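Local coordinates for protein elongation factor G (Thermus thermophilus, PDB 2DY1) that binds GTP together with magnesium and probably hydrolyses the nucleotide as an elongation factor in protein synthesis, at residues P82-F87 against G429-A434; Q292-M297 against K437-D442; A301-Y306 against L348-A353. All coordinates share one frame; numbering follows the deposited sequence.

Helix 430-442 is shared by interactions 1 and 2: its first turn meets the loop 82-87 of the GTP-binding domain, and its last turns meet the end of strand 285-294 in domain 2, the two centres being about 17 Å apart. Interaction 3 lies within domain 2, its centre about 19 Å from that of interaction 2, and the two touch where Q292 CG packs on Y302 OH at 3.6 Å. Interaction 1 is the contact at the nucleotide: G83 touches GTP, and the side chain of Y84 lies about 4 Å from GTP and about 9 Å from magnesium. The side chain of Q292 is about 14 Å from GTP, and interaction 3 is remote from the site.

Interaction 1. Residues P82-F87 against G429-A434; sequences PGYGDF and GELHLA
D86 presses its carboxylate against the first turn of helix 430-442, and this is the tight part of the contact. OD1 of D86 accepts the backbone N-H of H432 at 3.0 Å (149° at the hydrogen), the donor lying above the carboxylate plane. A water donates to the same OD1 and accepts from L431 N, so a direct and a relayed bond tie one oxygen to two amides of the helix start, whose dipole would probably favour the charged carboxylate. A beta carbon on G429, the N-cap residue, would collide with OD1. Behind the carboxylate, D86 O sits over one face of the H432 imidazole, 3.4 Å from CG and offset toward the rim; the ring turns this face to D86 with its CG anti to the backbone N (chi1 -176°) and is held by H428 N at ND1 and D409 at NE2. The packing thins out toward Y84. L431 lays CG against F87 CZ at 3.8 Å and reaches with CD2 to Y84 CD1, also 3.8 Å away, its side chain crossing both aromatic ones at about a right angle. Y84, an exposed residue, contributes little more than that one ring atom, its side chain also touching T60. G83 closes the DxxG (G3) motif of the GTPase, so the loop docked on domain III is the start of switch II.

Interaction 2. Residues Q292-M297 against K437-D442; sequences QVDPFM and KERLQD
R439 joins D294 and D442 in a salt-bridge network that pins the domain III helix to the end of a domain 2 strand. From CB the chain leaves with CG anti to the backbone N and bends at the next torsion, which carries the guanidinium across to the strand; the side chain also packs against L405 and P53. NE forms a salt bridge with E408 of helix 392-408. CZ lies 3.8 Å from P295 CD, which sits over one face of the guanidinium. NH1 turns back to its own helix and gives D442 OD2 a bond of 3.1 Å, fairly straight at 161°. NH2 reaches farthest, to D294 OD2 at 2.7 Å; D294 OD2 lies close to the guanidinium plane and takes NH2 on its anti lone pair, although the bond is bent to 131° and the two flat groups stand 79° apart. A leucine in place of R439 would probably leave D294, D442 and E408 without their shared positive mate and weaken the hold between the domains. Beside the charges, P295 CG rests 3.9 Å from D442 CB. Q292, whose OE1 takes R63 NE, turns its amide so that NE2 donates to D294 OD2 at 2.9 Å from the syn side, tilted out of the carboxylate plane.

Interaction 3. Residues A301-Y306 against L348-A353; sequences AYLRLY and LGVPKA
Strands 301-306 and 348-350 run antiparallel, their short axes 4.7 Å apart at closest and inclined at 145°, with A301-V350 and L303-L348 as hydrogen-bonded pairs around the non-hydrogen-bonded pair Y302-G349. L303 and L348 exchange two backbone bonds, each N to the other's O at 2.8 Å; V350 N likewise binds A301 O at 2.8 Å, while the return bond from A301 N to V350 O is 3.0 Å long. In the gaps between them CA-H groups of Y302 and G349 point at carbonyls, Y302 CA lying 3.4 Å from L348 O. A301, L303, L348 and V350 share one face of the sheet. There L303, with CG anti to its carbonyl carbon (chi1 -84°), leans diagonally along the strands and brings both methyls onto V350 CG2, CD1 at 3.7 Å. After V350 the chain turns, and A353 swings back to set its CB 3.6 Å from A301 CB. This pairing belongs to the antiparallel beta-barrel of domain 2, as in other translational GTPases, with 347-350 at one border of a four-stranded sheet. On this apolar side L356 backs A301 and V350, L325 touches V350, and A342 meets L348. Farther along the strand, a salt bridge from R304 to D99 ties it to the GTP-binding domain. The other face carries Y302, whose ring passes beside the glycine of its pair, G349, and makes a cation-pi contact with K290.

Interaction 1. Residues P82-F87 against G429-A434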
# COMPACT_ATOMS: atom_id res chain seq x y z
N PRO A 82 9.22 2.72 5.31
CA PRO A 82 9.75 2.03 4.14
C PRO A 82 9.90 3.00 2.97
O PRO A 82 9.35 4.11 2.95
CB PRO A 82 8.66 1.01 3.81
CG PRO A 82 8.04 0.70 5.15
CD PRO A 82 7.95 2.10 5.76
N GLY A 83 10.63 2.53 1.97
CA GLY A 83 10.81 3.32 0.77
C GLY A 83 10.08 2.67 -0.41
O GLY A 83 9.52 3.36 -1.24
N TYR A 84 10.05 1.35 -0.47
CA TYR A 84 9.41 0.68 -1.60
C TYR A 84 7.90 0.69 -1.56
O TYR A 84 7.29 0.54 -0.49
CB TYR A 84 9.88 -0.78 -1.68
CG TYR A 84 11.28 -0.96 -2.21
CD1 TYR A 84 12.29 -1.48 -1.40
CD2 TYR A 84 11.60 -0.62 -3.52
CE1 TYR A 84 13.59 -1.66 -1.88
CE2 TYR A 84 12.89 -0.80 -4.02
CZ TYR A 84 13.87 -1.32 -3.19
OH TYR A 84 15.16 -1.47 -3.66
N GLY A 85 7.29 0.84 -2.74
CA GLY A 85 5.83 0.87 -2.84
C GLY A 85 5.19 -0.44 -2.40
O GLY A 85 3.99 -0.51 -2.10
N ASP A 86 5.98 -1.50 -2.37
CA ASP A 86 5.50 -2.78 -1.90
C ASP A 86 4.96 -2.64 -0.48
O ASP A 86 4.06 -3.39 -0.05
CB ASP A 86 6.65 -3.77 -1.83
CG ASP A 86 7.18 -4.12 -3.18
OD1 ASP A 86 6.86 -5.22 -3.69
OD2 ASP A 86 7.92 -3.28 -3.74
N PHE A 87 5.54 -1.69 0.25
CA PHE A 87 5.17 -1.48 1.65
C PHE A 87 4.32 -0.24 1.89
O PHE A 87 4.44 0.41 2.93
CB PHE A 87 6.46 -1.45 2.47
CG PHE A 87 7.38 -2.63 2.18
CD1 PHE A 87 8.67 -2.42 1.72
CD2 PHE A 87 6.91 -3.93 2.32
CE1 PHE A 87 9.49 -3.51 1.37
CE2 PHE A 87 7.71 -5.02 1.99
CZ PHE A 87 9.01 -4.81 1.51
N GLY A 429 3.28 -6.35 -4.63
CA GLY A 429 4.44 -6.49 -5.49
C GLY A 429 5.13 -7.80 -5.19
O GLY A 429 4.79 -8.50 -4.23
N GLU A 430 6.12 -8.14 -6.02
CA GLU A 430 6.89 -9.36 -5.84
C GLU A 430 7.64 -9.36 -4.49
O GLU A 430 7.66 -10.35 -3.77
CB GLU A 430 7.87 -9.52 -7.03
CG GLU A 430 8.65 -10.83 -7.00
CD GLU A 430 9.53 -11.06 -8.23
OE1 GLU A 430 9.68 -10.14 -9.06
OE2 GLU A 430 10.09 -12.18 -8.34
N LEU A 431 8.26 -8.23 -4.16
CA LEU A 431 9.00 -8.13 -2.91
C LEU A 431 8.04 -8.22 -1.74
O LEU A 431 8.31 -8.91 -0.75
CB LEU A 431 9.80 -6.82 -2.86
CG LEU A 431 10.49 -6.51 -1.52
CD1 LEU A 431 11.51 -7.59 -1.17
CD2 LEU A 431 11.15 -5.15 -1.60
N HIS A 432 6.90 -7.54 -1.85
CA HIS A 432 5.92 -7.61 -0.76
C HIS A 432 5.56 -9.07 -0.46
O HIS A 432 5.61 -9.52 0.69
CB HIS A 432 4.67 -6.81 -1.15
CG HIS A 432 3.64 -6.74 -0.06
ND1 HIS A 432 2.30 -6.57 -0.32
CD2 HIS A 432 3.75 -6.80 1.29
CE1 HIS A 432 1.63 -6.52 0.82
NE2 HIS A 432 2.48 -6.66 1.81
N LEU A 433 5.20 -9.82 -1.50
CA LEU A 433 4.80 -11.23 -1.32
C LEU A 433 5.95 -12.08 -0.80
O LEU A 433 5.75 -12.99 0.00
CB LEU A 433 4.26 -11.77 -2.65
CG LEU A 433 2.89 -11.18 -3.02
CD1 LEU A 433 2.56 -11.58 -4.46
CD2 LEU A 433 1.80 -11.66 -2.05
N ALA A 434 7.18 -11.78 -1.23
CA ALA A 434 8.31 -12.53 -0.73
C ALA A 434 8.44 -12.31 0.78
O ALA A 434 8.69 -13.26 1.53
CB ALA A 434 9.62 -12.08 -1.45
O HOH W 1 8.43 -5.80 -5.89

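Interaction 2. Residues Q292-M297 against K437-D442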
# COMPACT_ATOMS: atom_id res chain seq x y z
N GLN A 292 2.51 -4.97 15.17
CA GLN A 292 3.55 -5.99 14.94
C GLN A 292 3.09 -7.24 15.69
O GLN A 292 2.45 -7.13 16.72
CB GLN A 292 4.91 -5.63 15.56
CG GLN A 292 5.73 -4.60 14.81
CD GLN A 292 6.05 -5.02 13.39
OE1 GLN A 292 5.67 -4.36 12.43
NE2 GLN A 292 6.77 -6.14 13.25
N VAL A 293 3.41 -8.42 15.17
CA VAL A 293 3.15 -9.67 15.91
C VAL A 293 4.49 -10.38 15.72
O VAL A 293 4.61 -11.33 14.94
CB VAL A 293 1.98 -10.51 15.31
CG1 VAL A 293 1.67 -11.70 16.22
CG2 VAL A 293 0.73 -9.67 15.15
N ASP A 294 5.53 -9.87 16.39
CA ASP A 294 6.89 -10.41 16.28
C ASP A 294 6.99 -11.75 17.00
O ASP A 294 6.47 -11.91 18.09
CB ASP A 294 7.92 -9.45 16.90
CG ASP A 294 8.09 -8.15 16.11
OD1 ASP A 294 8.38 -7.10 16.73
OD2 ASP A 294 7.97 -8.17 14.87
N PRO A 295 7.68 -12.73 16.39
CA PRO A 295 7.80 -14.02 17.07
C PRO A 295 8.32 -13.86 18.50
O PRO A 295 9.27 -13.10 18.75
CB PRO A 295 8.79 -14.78 16.19
CG PRO A 295 8.48 -14.25 14.83
CD PRO A 295 8.30 -12.76 15.06
N PHE A 296 7.69 -14.58 19.43
CA PHE A 296 8.05 -14.58 20.84
C PHE A 296 7.73 -13.28 21.58
O PHE A 296 8.17 -13.08 22.71
CB PHE A 296 9.54 -14.89 21.01
CG PHE A 296 10.00 -16.05 20.18
CD1 PHE A 296 10.82 -15.84 19.07
CD2 PHE A 296 9.58 -17.34 20.46
CE1 PHE A 296 11.19 -16.90 18.26
CE2 PHE A 296 9.94 -18.41 19.65
CZ PHE A 296 10.75 -18.19 18.55
N MET A 297 6.95 -12.40 20.95
CA MET A 297 6.61 -11.12 21.60
C MET A 297 5.11 -10.93 21.74
O MET A 297 4.65 -10.19 22.62
CB MET A 297 7.20 -9.94 20.80
CG MET A 297 7.02 -8.56 21.46
SD MET A 297 8.01 -8.31 22.97
CE MET A 297 7.59 -6.51 23.33
N LYS A 437 5.87 -14.44 2.60
CA LYS A 437 6.25 -15.85 2.66
C LYS A 437 7.27 -16.05 3.77
O LYS A 437 7.20 -17.02 4.54
CB LYS A 437 6.85 -16.28 1.31
CG LYS A 437 7.35 -17.71 1.30
CD LYS A 437 7.81 -18.11 -0.11
CE LYS A 437 8.31 -19.56 -0.07
NZ LYS A 437 8.99 -19.91 -1.35
N GLU A 438 8.23 -15.14 3.83
CA GLU A 438 9.26 -15.19 4.86
C GLU A 438 8.67 -15.01 6.24
O GLU A 438 9.11 -15.65 7.19
CB GLU A 438 10.32 -14.10 4.60
CG GLU A 438 11.11 -14.37 3.33
CD GLU A 438 11.89 -13.16 2.83
OE1 GLU A 438 12.22 -12.27 3.63
OE2 GLU A 438 12.18 -13.12 1.61
N ARG A 439 7.68 -14.12 6.37
CA ARG A 439 7.10 -13.89 7.68
C ARG A 439 6.36 -15.14 8.17
O ARG A 439 6.45 -15.45 9.36
CB ARG A 439 6.19 -12.65 7.65
CG ARG A 439 5.80 -12.19 9.04
CD ARG A 439 7.03 -11.83 9.86
NE ARG A 439 6.70 -10.97 11.00
CZ ARG A 439 7.58 -10.67 11.95
NH1 ARG A 439 8.82 -11.16 11.90
NH2 ARG A 439 7.23 -9.85 12.95
N LEU A 440 5.66 -15.83 7.28
CA LEU A 440 4.95 -17.06 7.64
C LEU A 440 6.02 -18.06 8.13
O LEU A 440 5.79 -18.79 9.10
CB LEU A 440 4.19 -17.60 6.42
CG LEU A 440 2.97 -16.72 6.07
CD1 LEU A 440 2.36 -17.10 4.73
CD2 LEU A 440 1.93 -16.89 7.19
N GLN A 441 7.18 -18.07 7.48
CA GLN A 441 8.28 -18.96 7.91
C GLN A 441 8.74 -18.58 9.33
O GLN A 441 9.08 -19.45 10.14
CB GLN A 441 9.44 -18.83 6.90
CG GLN A 441 10.78 -19.43 7.31
CD GLN A 441 11.88 -19.10 6.29
OE1 GLN A 441 12.07 -17.93 5.89
NE2 GLN A 441 12.59 -20.13 5.86
N ASP A 442 8.76 -17.29 9.67
CA ASP A 442 9.16 -16.86 11.00
C ASP A 442 8.18 -17.40 12.02
O ASP A 442 8.55 -17.64 13.17
CB ASP A 442 9.17 -15.34 11.16
CG ASP A 442 10.14 -14.65 10.24
OD1 ASP A 442 11.06 -15.31 9.72
OD2 ASP A 442 9.99 -13.41 10.06

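Interaction 3. Residues A301-Y306 against L348-A353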
# COMPACT_ATOMS: atom_id res chain seq x y z
N ALA A 301 0.49 -3.18 19.61
CA ALA A 301 -0.23 -2.16 18.86
C ALA A 301 0.55 -0.87 19.03
O ALA A 301 1.01 -0.53 20.13
CB ALA A 301 -1.66 -2.01 19.40
N TYR A 302 0.74 -0.15 17.93
CA TYR A 302 1.47 1.10 17.96
C TYR A 302 0.46 2.22 17.85
O TYR A 302 -0.26 2.33 16.86
CB TYR A 302 2.48 1.13 16.82
CG TYR A 302 3.57 0.11 17.05
CD1 TYR A 302 4.82 0.47 17.56
CD2 TYR A 302 3.33 -1.24 16.81
CE1 TYR A 302 5.80 -0.50 17.82
CE2 TYR A 302 4.31 -2.21 17.06
CZ TYR A 302 5.52 -1.83 17.56
OH TYR A 302 6.46 -2.81 17.81
N LEU A 303 0.42 3.03 18.89
CA LEU A 303 -0.57 4.09 19.00
C LEU A 303 0.02 5.47 18.92
O LEU A 303 0.99 5.76 19.58
CB LEU A 303 -1.26 4.00 20.36
CG LEU A 303 -2.45 3.09 20.64
CD1 LEU A 303 -2.10 1.66 20.31
CD2 LEU A 303 -2.83 3.24 22.12
N ARG A 304 -0.60 6.32 18.10
CA ARG A 304 -0.20 7.72 18.06
C ARG A 304 -1.21 8.45 18.94
O ARG A 304 -2.42 8.30 18.75
CB ARG A 304 -0.28 8.29 16.65
CG ARG A 304 -0.32 9.84 16.63
CD ARG A 304 0.97 10.48 17.15
NE ARG A 304 0.73 11.87 17.54
CZ ARG A 304 0.68 12.91 16.72
NH1 ARG A 304 0.88 12.77 15.41
NH2 ARG A 304 0.37 14.11 17.22
N LEU A 305 -0.71 9.23 19.89
CA LEU A 305 -1.58 10.04 20.75
C LEU A 305 -1.58 11.42 20.09
O LEU A 305 -0.58 12.14 20.12
CB LEU A 305 -1.00 10.12 22.17
CG LEU A 305 -1.82 10.91 23.21
CD1 LEU A 305 -3.22 10.30 23.34
CD2 LEU A 305 -1.10 10.87 24.55
N TYR A 306 -2.70 11.77 19.48
CA TYR A 306 -2.81 13.04 18.77
C TYR A 306 -3.09 14.21 19.67
O TYR A 306 -2.65 15.33 19.40
CB TYR A 306 -3.95 12.98 17.74
CG TYR A 306 -3.73 12.02 16.57
CD1 TYR A 306 -2.76 12.29 15.60
CD2 TYR A 306 -4.53 10.89 16.42
CE1 TYR A 306 -2.60 11.46 14.49
CE2 TYR A 306 -4.36 10.03 15.30
CZ TYR A 306 -3.40 10.33 14.35
OH TYR A 306 -3.27 9.51 13.24
N LEU A 348 3.03 5.25 21.41
CA LEU A 348 3.13 4.23 22.43
C LEU A 348 3.08 2.84 21.84
O LEU A 348 2.47 2.63 20.80
CB LEU A 348 1.97 4.35 23.41
CG LEU A 348 1.89 5.67 24.18
CD1 LEU A 348 0.61 5.66 25.03
CD2 LEU A 348 3.09 5.85 25.07
N GLY A 349 3.73 1.89 22.52
CA GLY A 349 3.67 0.51 22.08
C GLY A 349 2.86 -0.18 23.17
O GLY A 349 3.26 -0.13 24.34
N VAL A 350 1.76 -0.82 22.81
CA VAL A 350 0.89 -1.50 23.78
C VAL A 350 1.08 -3.01 23.62
O VAL A 350 0.70 -3.56 22.59
CB VAL A 350 -0.60 -1.13 23.51
CG1 VAL A 350 -1.51 -1.80 24.53
CG2 VAL A 350 -0.78 0.38 23.57
N PRO A 351 1.67 -3.69 24.62
CA PRO A 351 1.87 -5.15 24.52
C PRO A 351 0.58 -5.91 24.83
O PRO A 351 -0.39 -5.32 25.31
CB PRO A 351 2.98 -5.41 25.52
CG PRO A 351 2.64 -4.43 26.62
CD PRO A 351 2.33 -3.16 25.82
N LYS A 352 0.58 -7.22 24.56
CA LYS A 352 -0.59 -8.08 24.77
C LYS A 352 -1.79 -7.40 24.13
O LYS A 352 -2.88 -7.35 24.70
CB LYS A 352 -0.86 -8.26 26.27
CG LYS A 352 0.28 -8.88 27.06
CD LYS A 352 -0.03 -8.80 28.55
CE LYS A 352 1.08 -9.39 29.40
NZ LYS A 352 0.81 -9.21 30.86
N ALA A 353 -1.59 -6.90 22.92
CA ALA A 353 -2.63 -6.16 22.21
C ALA A 353 -3.45 -6.95 21.20
O ALA A 353 -3.87 -6.40 20.19
CB ALA A 353 -1.99 -4.95 21.53